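Local atomic coordinates of DUF4875 domain-containing protein (Desulfovibrio piger, PDB entry 4LG3), a protein that is of unknown function and belongs to the DUF4875 family, a group placed in the CamS-like clan. Residues N28-L33 against S77-S82; L93-Y98 against W113-A118; C132-M137 against T147-L152. All coordinates share one frame; numbering follows the deposited sequence.

Contact 1. Residues N28-L33 against S77-S82; sequences NVRIVL and SITLDS
Arg30 and Asp81 meet across two neighbouring parallel strands of the central mixed sheet, guanidinium and carboxylate lying almost in one plane, 8° apart. The grip is side-on and two-pronged: Arg30 NE reaches Asp81 OD2 at 2.7 Å and Arg30 NH2 reaches Asp81 OD1 at 2.7 Å, each oxygen offering its syn lone pair in nearly straight hydrogen bonds. The arginine chain bends at its third torsion (chi3 81°), which turns the guanidinium back over Thr79, whose CG2 packs on one face 3.6 Å from Arg30 NH2.

On the opposite face of the sheet the contact is wholly apolar. Ile78 runs alongside Val29, with Ile78 CD1 3.7 Å from Val29 CB, while Ile31 slants across both Ile78 and Leu80. Leu33 meets Leu80 at about a right angle. Helix 53-71 covers this face through Val60 and Leu56. Between the two faces runs the parallel ladder, in which Ile31 bonds through N to Thr79 O (2.8 Å) and through O to Asp81 N (2.9 Å).

The strands are thus joined by a hydrophobic layer beneath the helix and by a paired charge on the other side, where two bonds fix the rotation of the carboxylate and probably keep it ionised.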
loop_
_atom_site.group_PDB
_atom_site.type_symbol
_atom_site.label_atom_id
_atom_site.label_comp_id
_atom_site.label_asym_id
_atom_site.label_seq_id
_atom_site.Cartn_x
_atom_site.Cartn_y
_atom_site.Cartn_z
ATOM N N ASN A 28 -0.212 -13.558 2.355
ATOM C CA ASN A 28 0.261 -12.183 2.121
ATOM C C ASN A 28 -0.462 -11.608 0.941
ATOM O O ASN A 28 -0.555 -12.249 -0.115
ATOM C CB ASN A 28 1.773 -12.122 1.934
ATOM C CG ASN A 28 2.532 -12.757 3.067
ATOM O OD1 ASN A 28 2.387 -12.377 4.221
ATOM N ND2 ASN A 28 3.333 -13.762 2.759
ATOM N N VAL A 29 -1.037 -10.406 1.138
ATOM C CA VAL A 29 -1.836 -9.757 0.100
ATOM C C VAL A 29 -1.454 -8.294 -0.062
ATOM O O VAL A 29 -1.303 -7.566 0.922
ATOM C CB VAL A 29 -3.379 -9.897 0.407
ATOM C CG1 VAL A 29 -4.219 -9.342 -0.742
ATOM C CG2 VAL A 29 -3.775 -11.344 0.695
ATOM N N ARG A 30 -1.377 -7.857 -1.328
ATOM C CA ARG A 30 -1.193 -6.451 -1.724
ATOM C C ARG A 30 -2.498 -5.988 -2.308
ATOM O O ARG A 30 -3.069 -6.669 -3.168
ATOM C CB ARG A 30 -0.057 -6.267 -2.721
ATOM C CG ARG A 30 1.295 -6.776 -2.241
ATOM C CD ARG A 30 2.395 -6.161 -3.083
ATOM N NE ARG A 30 2.717 -4.798 -2.637
ATOM C CZ ARG A 30 3.756 -4.484 -1.871
ATOM N NH1 ARG A 30 4.609 -5.422 -1.482
ATOM N NH2 ARG A 30 3.974 -3.225 -1.523
ATOM N N ILE A 31 -3.007 -4.856 -1.818
ATOM C CA ILE A 31 -4.273 -4.312 -2.285
ATOM C C ILE A 31 -4.055 -2.886 -2.765
ATOM O O ILE A 31 -3.027 -2.273 -2.456
ATOM C CB ILE A 31 -5.402 -4.419 -1.195
ATOM C CG1 ILE A 31 -5.080 -3.625 0.077
ATOM C CG2 ILE A 31 -5.779 -5.908 -0.898
ATOM C CD1 ILE A 31 -6.299 -3.303 0.986
ATOM N N VAL A 32 -5.018 -2.366 -3.543
ATOM C CA VAL A 32 -5.048 -0.972 -4.013
ATOM C C VAL A 32 -6.472 -0.441 -3.822
ATOM O O VAL A 32 -7.431 -1.227 -3.853
ATOM C CB VAL A 32 -4.567 -0.734 -5.490
ATOM C CG1 VAL A 32 -3.078 -1.002 -5.663
ATOM C CG2 VAL A 32 -5.404 -1.520 -6.507
ATOM N N LEU A 33 -6.605 0.899 -3.704
ATOM C CA LEU A 33 -7.895 1.560 -3.635
ATOM C C LEU A 33 -8.476 1.665 -5.022
ATOM O O LEU A 33 -7.754 2.019 -5.965
ATOM C CB LEU A 33 -7.797 2.952 -3.011
ATOM C CG LEU A 33 -7.350 3.050 -1.568
ATOM C CD1 LEU A 33 -7.353 4.495 -1.132
ATOM C CD2 LEU A 33 -8.201 2.157 -0.633
ATOM N N SER A 77 -1.167 -10.921 6.218
ATOM C CA SER A 77 -0.480 -9.644 6.038
ATOM C C SER A 77 -1.084 -8.911 4.871
ATOM O O SER A 77 -1.229 -9.485 3.801
ATOM C CB SER A 77 1.015 -9.842 5.824
ATOM O OG SER A 77 1.657 -9.973 7.077
ATOM N N ILE A 78 -1.499 -7.663 5.094
ATOM C CA ILE A 78 -2.092 -6.805 4.048
ATOM C C ILE A 78 -1.218 -5.553 3.849
ATOM O O ILE A 78 -0.855 -4.901 4.814
ATOM C CB ILE A 78 -3.578 -6.413 4.337
ATOM C CG1 ILE A 78 -4.468 -7.632 4.671
ATOM C CG2 ILE A 78 -4.177 -5.544 3.221
ATOM C CD1 ILE A 78 -4.767 -8.618 3.570
ATOM N N THR A 79 -0.899 -5.230 2.607
ATOM C CA THR A 79 -0.191 -4.005 2.252
ATOM C C THR A 79 -1.061 -3.254 1.265
ATOM O O THR A 79 -1.415 -3.805 0.212
ATOM C CB THR A 79 1.230 -4.232 1.680
ATOM O OG1 THR A 79 1.984 -5.014 2.599
ATOM C CG2 THR A 79 1.970 -2.920 1.413
ATOM N N LEU A 80 -1.413 -1.999 1.612
ATOM C CA LEU A 80 -2.152 -1.132 0.721
ATOM C C LEU A 80 -1.145 -0.256 -0.016
ATOM O O LEU A 80 -0.412 0.505 0.614
ATOM C CB LEU A 80 -3.204 -0.299 1.470
ATOM C CG LEU A 80 -3.951 0.788 0.692
ATOM C CD1 LEU A 80 -4.881 0.181 -0.354
ATOM C CD2 LEU A 80 -4.723 1.679 1.646
ATOM N N ASP A 81 -1.105 -0.387 -1.356
ATOM C CA ASP A 81 -0.222 0.424 -2.201
ATOM C C ASP A 81 -0.962 1.655 -2.752
ATOM O O ASP A 81 -2.181 1.636 -2.863
ATOM C CB ASP A 81 0.385 -0.402 -3.347
ATOM C CG ASP A 81 1.344 -1.475 -2.886
ATOM O OD1 ASP A 81 2.251 -1.156 -2.077
ATOM O OD2 ASP A 81 1.231 -2.620 -3.380
ATOM N N SER A 82 -0.214 2.715 -3.091
ATOM C CA SER A 82 -0.742 3.984 -3.617
ATOM C C SER A 82 -1.472 3.799 -4.943
ATOM O O SER A 82 -2.380 4.569 -5.256
ATOM C CB SER A 82 0.374 5.008 -3.782
ATOM O OG SER A 82 1.395 4.529 -4.642
HETATM O O HOH W 1 1.615 -7.813 2.539
HETATM O O HOH W 2 -4.402 2.781 -3.698
HETATM O O HOH W 3 -4.917 2.571 -6.192
#

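Contact 2. Residues L93-Y98 against W113-A118; sequences LATATY and WNTLQA. With SO4 (sulfate ion), chain D.
Thr95 OG1 is held between two groups of the adjacent strand: it donates to Thr115 O at 2.8 Å and accepts from Gln117 NE2 at 3.0 Å. Strands 92-98 and 113-118 are antiparallel neighbours in the mixed sheet, and a beta bulge shifts their register between Thr95 and Thr97. The hydroxyl sits between the backbone N and the carbonyl carbon of its own residue (chi1 65°), a position that brings it over the bulge, above the carbonyl plane of Thr115. Gln117 lies alongside, pointing the same way, with Thr95 OG1 close to its amide plane. Beyond the bulge Thr97 N bonds to Asn114 O at 2.9 Å.

On the other face Ala96 CB meets the edge of the Trp113 indole at CZ3 and also packs on Leu116 CD2. Next to it Tyr98 and Trp113 form an offset stack, with ring centroids 4.3 Å apart and planes at 14°; Tyr98 CB rests over the six-membered ring of the indole. Ala64 of helix 53-71 touches both aromatic side chains. Their polar edges converge on one sulfate, probably from the crystallisation liquor: Tyr98 OH donates to sulfate O2 at 2.7 Å, and Trp113 NE1 to sulfate O3 at 2.9 Å, with an N-H...O angle of 171°.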
loop_
_atom_site.group_PDB
_atom_site.type_symbol
_atom_site.label_atom_id
_atom_site.label_comp_id
_atom_site.label_asym_id
_atom_site.label_seq_id
_atom_site.Cartn_x
_atom_site.Cartn_y
_atom_site.Cartn_z
ATOM N N LEU A 93 0.666 2.906 1.547
ATOM C CA LEU A 93 -0.286 3.790 2.208
ATOM C C LEU A 93 -0.695 3.237 3.594
ATOM O O LEU A 93 -1.015 4.011 4.488
ATOM C CB LEU A 93 -1.536 3.993 1.342
ATOM C CG LEU A 93 -1.385 4.752 0.025
ATOM C CD1 LEU A 93 -2.744 5.035 -0.574
ATOM C CD2 LEU A 93 -0.567 6.069 0.196
ATOM N N ALA A 94 -0.676 1.907 3.774
ATOM C CA ALA A 94 -1.087 1.265 5.018
ATOM C C ALA A 94 -0.688 -0.184 5.030
ATOM O O ALA A 94 -0.613 -0.808 3.967
ATOM C CB ALA A 94 -2.621 1.369 5.189
ATOM N N THR A 95 -0.507 -0.745 6.242
ATOM C CA THR A 95 -0.181 -2.155 6.490
ATOM C C THR A 95 -0.867 -2.651 7.750
ATOM O O THR A 95 -1.092 -1.871 8.678
ATOM C CB THR A 95 1.357 -2.417 6.645
ATOM O OG1 THR A 95 1.856 -1.761 7.813
ATOM C CG2 THR A 95 2.171 -2.048 5.442
ATOM N N ALA A 96 -1.089 -3.979 7.823
ATOM C CA ALA A 96 -1.650 -4.667 8.983
ATOM C C ALA A 96 -1.424 -6.163 8.875
ATOM O O ALA A 96 -1.628 -6.754 7.809
ATOM C CB ALA A 96 -3.150 -4.370 9.123
ATOM N N THR A 97 -1.004 -6.774 9.988
ATOM C CA THR A 97 -0.851 -8.212 10.117
ATOM C C THR A 97 -1.851 -8.666 11.210
ATOM O O THR A 97 -1.915 -8.095 12.289
ATOM C CB THR A 97 0.610 -8.609 10.346
ATOM O OG1 THR A 97 1.401 -8.180 9.208
ATOM C CG2 THR A 97 0.766 -10.113 10.545
ATOM N N TYR A 98 -2.635 -9.673 10.882
ATOM C CA TYR A 98 -3.696 -10.254 11.688
ATOM C C TYR A 98 -3.486 -11.746 11.923
ATOM O O TYR A 98 -3.340 -12.508 10.961
ATOM C CB TYR A 98 -5.025 -10.028 10.957
ATOM C CG TYR A 98 -6.275 -10.532 11.659
ATOM C CD1 TYR A 98 -6.434 -10.392 13.040
ATOM C CD2 TYR A 98 -7.343 -11.052 10.928
ATOM C CE1 TYR A 98 -7.610 -10.786 13.677
ATOM C CE2 TYR A 98 -8.525 -11.452 11.556
ATOM C CZ TYR A 98 -8.645 -11.333 12.934
ATOM O OH TYR A 98 -9.797 -11.710 13.574
ATOM N N TRP A 113 -2.942 -8.390 16.432
ATOM C CA TRP A 113 -2.654 -7.362 15.431
ATOM C C TRP A 113 -1.234 -6.818 15.617
ATOM O O TRP A 113 -0.788 -6.601 16.744
ATOM C CB TRP A 113 -3.695 -6.227 15.483
ATOM C CG TRP A 113 -5.066 -6.658 15.032
ATOM C CD1 TRP A 113 -6.081 -7.121 15.818
ATOM C CD2 TRP A 113 -5.569 -6.652 13.685
ATOM N NE1 TRP A 113 -7.186 -7.410 15.045
ATOM C CE2 TRP A 113 -6.906 -7.112 13.736
ATOM C CE3 TRP A 113 -5.020 -6.303 12.439
ATOM C CZ2 TRP A 113 -7.692 -7.251 12.588
ATOM C CZ3 TRP A 113 -5.802 -6.431 11.301
ATOM C CH2 TRP A 113 -7.116 -6.910 11.378
ATOM N N ASN A 114 -0.527 -6.622 14.507
ATOM C CA ASN A 114 0.834 -6.083 14.504
ATOM C C ASN A 114 1.128 -5.404 13.184
ATOM O O ASN A 114 0.366 -5.580 12.225
ATOM C CB ASN A 114 1.852 -7.194 14.741
ATOM C CG ASN A 114 3.115 -6.748 15.446
ATOM O OD1 ASN A 114 3.467 -5.562 15.497
ATOM N ND2 ASN A 114 3.830 -7.702 16.011
ATOM N N THR A 115 2.219 -4.622 13.132
ATOM C CA THR A 115 2.734 -3.935 11.942
ATOM C C THR A 115 1.642 -3.027 11.416
ATOM O O THR A 115 1.295 -3.041 10.221
ATOM C CB THR A 115 3.268 -4.963 10.895
ATOM O OG1 THR A 115 3.970 -6.011 11.564
ATOM C CG2 THR A 115 4.196 -4.324 9.861
ATOM N N LEU A 116 1.070 -2.248 12.343
ATOM C CA LEU A 116 -0.031 -1.351 12.045
ATOM C C LEU A 116 0.518 -0.038 11.571
ATOM O O LEU A 116 1.165 0.652 12.340
ATOM C CB LEU A 116 -0.922 -1.184 13.281
ATOM C CG LEU A 116 -1.493 -2.477 13.883
ATOM C CD1 LEU A 116 -2.287 -2.184 15.175
ATOM C CD2 LEU A 116 -2.308 -3.277 12.844
ATOM N N GLN A 117 0.367 0.254 10.281
ATOM C CA GLN A 117 0.862 1.497 9.696
ATOM C C GLN A 117 -0.146 2.096 8.777
ATOM O O GLN A 117 -0.910 1.372 8.161
ATOM C CB GLN A 117 2.183 1.320 8.918
ATOM C CG GLN A 117 3.344 0.793 9.722
ATOM C CD GLN A 117 4.537 0.611 8.827
ATOM O OE1 GLN A 117 5.504 1.375 8.887
ATOM N NE2 GLN A 117 4.498 -0.414 7.969
ATOM N N ALA A 118 -0.170 3.416 8.702
ATOM C CA ALA A 118 -1.023 4.162 7.786
ATOM C C ALA A 118 -0.435 5.544 7.587
ATOM O O ALA A 118 0.117 6.119 8.529
ATOM C CB ALA A 118 -2.459 4.245 8.301
HETATM S S SO4 D . -10.331 -9.536 16.783
HETATM O O1 SO4 D . -11.779 -9.379 16.581
HETATM O O2 SO4 D . -9.894 -10.744 16.079
HETATM O O3 SO4 D . -9.635 -8.329 16.295
HETATM O O4 SO4 D . -10.052 -9.694 18.211
#

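Contact 3. Residues C132-M137 against T147-L152; sequences CLWGEM and TDERRL. With EDO (1,2-ethanediol), chain H.
Helix 125-137 packs against the start of helix 149-160, the two being linked by the small antiparallel hairpin of strands 142-143 and 146-147; Trp134 there meets Leu152. The leucine methyl CD2 sits over the centre of the indole's six-membered ring, a CH-pi contact 3.7 Å from the centroid and only 14° off the ring normal. Trp134 sends its CG away from the backbone N (chi1 -167°), and this carries the indole out from its helix until one face meets the leucine.

The two branches of Leu152 divide the work. While CD2 lies on the tryptophan, CD1 turns to Met137, a selenomethionine, and touches its CB at 3.7 Å; the rest of the Met137 chain extends away, with Lys159 of the second helix beside it. Leu152 thereby fits against two residues one helical turn apart on the first helix. Glu149 approaches a different part of the indole: its CG lies at the ring edge, 4.0 Å from Trp134 CH2, with the carboxylate plane steeply inclined to the ring.

No hydrogen bond crosses between the two segments, so the pairing here rests on apolar contact, extended by Leu133 against Ile156 and Leu160. The second helix is capped within its own segment. Asp148 occupies the N-cap and accepts a weak bond from Arg151 N, while its OD2 forms a salt bridge with Arg151 NH1 at 2.8 Å; OD2 offers its syn lone pair and lies close to the guanidinium plane of Arg151. An ethanediol molecule, probably from the crystallisation liquor, lies at the indole edge near Thr147 and is also bonded to Arg138. Trp134 NE1 donates to its O1 at 3.0 Å, with an N-H...O angle of 168°.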
loop_
_atom_site.group_PDB
_atom_site.type_symbol
_atom_site.label_atom_id
_atom_site.label_comp_id
_atom_site.label_asym_id
_atom_site.label_seq_id
_atom_site.Cartn_x
_atom_site.Cartn_y
_atom_site.Cartn_z
ATOM N N CYS A 132 4.106 7.184 -11.089
ATOM C CA CYS A 132 3.977 6.418 -12.321
ATOM C C CYS A 132 5.140 6.756 -13.288
ATOM O O CYS A 132 5.769 5.831 -13.822
ATOM C CB CYS A 132 2.617 6.667 -12.963
ATOM S SG CYS A 132 2.335 5.713 -14.476
ATOM N N LEU A 133 5.454 8.065 -13.464
ATOM C CA LEU A 133 6.563 8.507 -14.305
ATOM C C LEU A 133 7.887 8.040 -13.726
ATOM O O LEU A 133 8.690 7.493 -14.466
ATOM C CB LEU A 133 6.564 10.019 -14.503
ATOM C CG LEU A 133 5.380 10.627 -15.262
ATOM C CD1 LEU A 133 5.557 12.119 -15.428
ATOM C CD2 LEU A 133 5.182 9.973 -16.612
ATOM N N TRP A 134 8.072 8.167 -12.391
ATOM C CA TRP A 134 9.245 7.684 -11.646
ATOM C C TRP A 134 9.520 6.224 -12.001
ATOM O O TRP A 134 10.614 5.911 -12.457
ATOM C CB TRP A 134 9.025 7.822 -10.123
ATOM C CG TRP A 134 10.278 7.645 -9.313
ATOM C CD1 TRP A 134 10.866 6.464 -8.954
ATOM C CD2 TRP A 134 11.136 8.687 -8.821
ATOM N NE1 TRP A 134 12.028 6.703 -8.257
ATOM C CE2 TRP A 134 12.221 8.060 -8.162
ATOM C CE3 TRP A 134 11.077 10.096 -8.844
ATOM C CZ2 TRP A 134 13.229 8.794 -7.507
ATOM C CZ3 TRP A 134 12.083 10.822 -8.217
ATOM C CH2 TRP A 134 13.145 10.176 -7.559
ATOM N N GLY A 135 8.504 5.371 -11.841
ATOM C CA GLY A 135 8.579 3.944 -12.142
ATOM C C GLY A 135 8.908 3.592 -13.581
ATOM O O GLY A 135 9.662 2.650 -13.830
ATOM N N GLU A 136 8.362 4.350 -14.536
ATOM C CA GLU A 136 8.541 4.137 -15.970
ATOM C C GLU A 136 9.885 4.587 -16.496
ATOM O O GLU A 136 10.411 3.989 -17.442
ATOM C CB GLU A 136 7.464 4.904 -16.747
ATOM C CG GLU A 136 6.124 4.183 -16.802
ATOM C CD GLU A 136 5.016 4.853 -17.599
ATOM O OE1 GLU A 136 5.260 5.924 -18.202
ATOM O OE2 GLU A 136 3.892 4.298 -17.613
HETATM N N MSE A 137 10.418 5.668 -15.918
HETATM C CA MSE A 137 11.603 6.368 -16.408
HETATM C C MSE A 137 12.917 6.050 -15.695
HETATM O O MSE A 137 13.971 6.194 -16.331
HETATM C CB MSE A 137 11.360 7.891 -16.315
HETATM C CG MSE A 137 10.270 8.397 -17.248
HETATM SE SE MSE A 137 9.887 10.302 -17.062
HETATM C CE MSE A 137 8.405 10.354 -18.219
ATOM N N THR A 147 19.792 5.374 -8.783
ATOM C CA THR A 147 19.052 6.338 -9.585
ATOM C C THR A 147 19.683 7.720 -9.427
ATOM O O THR A 147 19.920 8.165 -8.299
ATOM C CB THR A 147 17.570 6.352 -9.164
ATOM O OG1 THR A 147 16.996 5.052 -9.324
ATOM C CG2 THR A 147 16.743 7.380 -9.925
ATOM N N ASP A 148 19.940 8.396 -10.557
ATOM C CA ASP A 148 20.409 9.776 -10.563
ATOM C C ASP A 148 19.144 10.618 -10.323
ATOM O O ASP A 148 18.436 10.981 -11.278
ATOM C CB ASP A 148 21.135 10.094 -11.889
ATOM C CG ASP A 148 21.657 11.508 -12.059
ATOM O OD1 ASP A 148 21.349 12.374 -11.195
ATOM O OD2 ASP A 148 22.349 11.758 -13.061
ATOM N N GLU A 149 18.813 10.833 -9.029
ATOM C CA GLU A 149 17.603 11.528 -8.594
ATOM C C GLU A 149 17.484 12.932 -9.186
ATOM O O GLU A 149 16.397 13.302 -9.636
ATOM C CB GLU A 149 17.528 11.591 -7.066
ATOM C CG GLU A 149 17.030 10.291 -6.453
ATOM C CD GLU A 149 17.043 10.285 -4.943
ATOM O OE1 GLU A 149 16.111 10.856 -4.336
ATOM O OE2 GLU A 149 18.002 9.729 -4.362
ATOM N N ARG A 150 18.609 13.690 -9.212
ATOM C CA ARG A 150 18.710 15.058 -9.732
ATOM C C ARG A 150 18.164 15.144 -11.167
ATOM O O ARG A 150 17.271 15.953 -11.435
ATOM C CB ARG A 150 20.180 15.534 -9.688
ATOM C CG ARG A 150 20.355 17.035 -9.851
ATOM C CD ARG A 150 21.752 17.356 -10.343
ATOM N NE ARG A 150 21.959 16.971 -11.742
ATOM C CZ ARG A 150 22.631 17.706 -12.626
ATOM N NH1 ARG A 150 23.165 18.868 -12.266
ATOM N NH2 ARG A 150 22.778 17.285 -13.875
ATOM N N ARG A 151 18.691 14.288 -12.067
ATOM C CA ARG A 151 18.313 14.219 -13.475
ATOM C C ARG A 151 16.906 13.634 -13.667
ATOM O O ARG A 151 16.198 14.098 -14.563
ATOM C CB ARG A 151 19.357 13.429 -14.286
ATOM C CG ARG A 151 20.441 14.341 -14.865
ATOM C CD ARG A 151 21.537 13.611 -15.610
ATOM N NE ARG A 151 22.666 14.503 -15.896
ATOM C CZ ARG A 151 23.831 14.488 -15.249
ATOM N NH1 ARG A 151 24.045 13.611 -14.273
ATOM N NH2 ARG A 151 24.792 15.344 -15.578
ATOM N N LEU A 152 16.493 12.637 -12.844
ATOM C CA LEU A 152 15.147 12.059 -12.948
ATOM C C LEU A 152 14.094 13.080 -12.506
ATOM O O LEU A 152 13.091 13.233 -13.208
ATOM C CB LEU A 152 14.999 10.747 -12.154
ATOM C CG LEU A 152 13.635 10.020 -12.229
ATOM C CD1 LEU A 152 13.177 9.785 -13.671
ATOM C CD2 LEU A 152 13.675 8.721 -11.479
HETATM C C1 EDO H . 15.208 5.479 -6.343
HETATM O O1 EDO H . 14.102 4.921 -7.089
HETATM C C2 EDO H . 14.753 6.427 -5.145
HETATM O O2 EDO H . 13.429 6.102 -4.617
#

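Overall arrangement
Contacts 1 and 2 belong to one continuous sheet, their centres 10 Å apart. Strands 75-81 and 92-98, adjacent both in sequence and in the sheet, join them: Leu80 N lies 2.8 Å from Ala94 O and Leu80 O 2.8 Å from Leu93 N, probable hydrogen bonds at a classic beta bulge. Ser77 OG also bonds to Thr97 OG1. Helix 53-71 covers residues of both contacts on the same face. Contact 3 stands apart, where helices 125-137 and 149-160 meet, its centre 23 Å from that of contact 1 and 28 Å from that of contact 2. The sulfate at contact 2 and the ethanediol at Trp134 thus lie in separate regions; another ethanediol lies about 4 Å from the side chain of Val32 in contact 1.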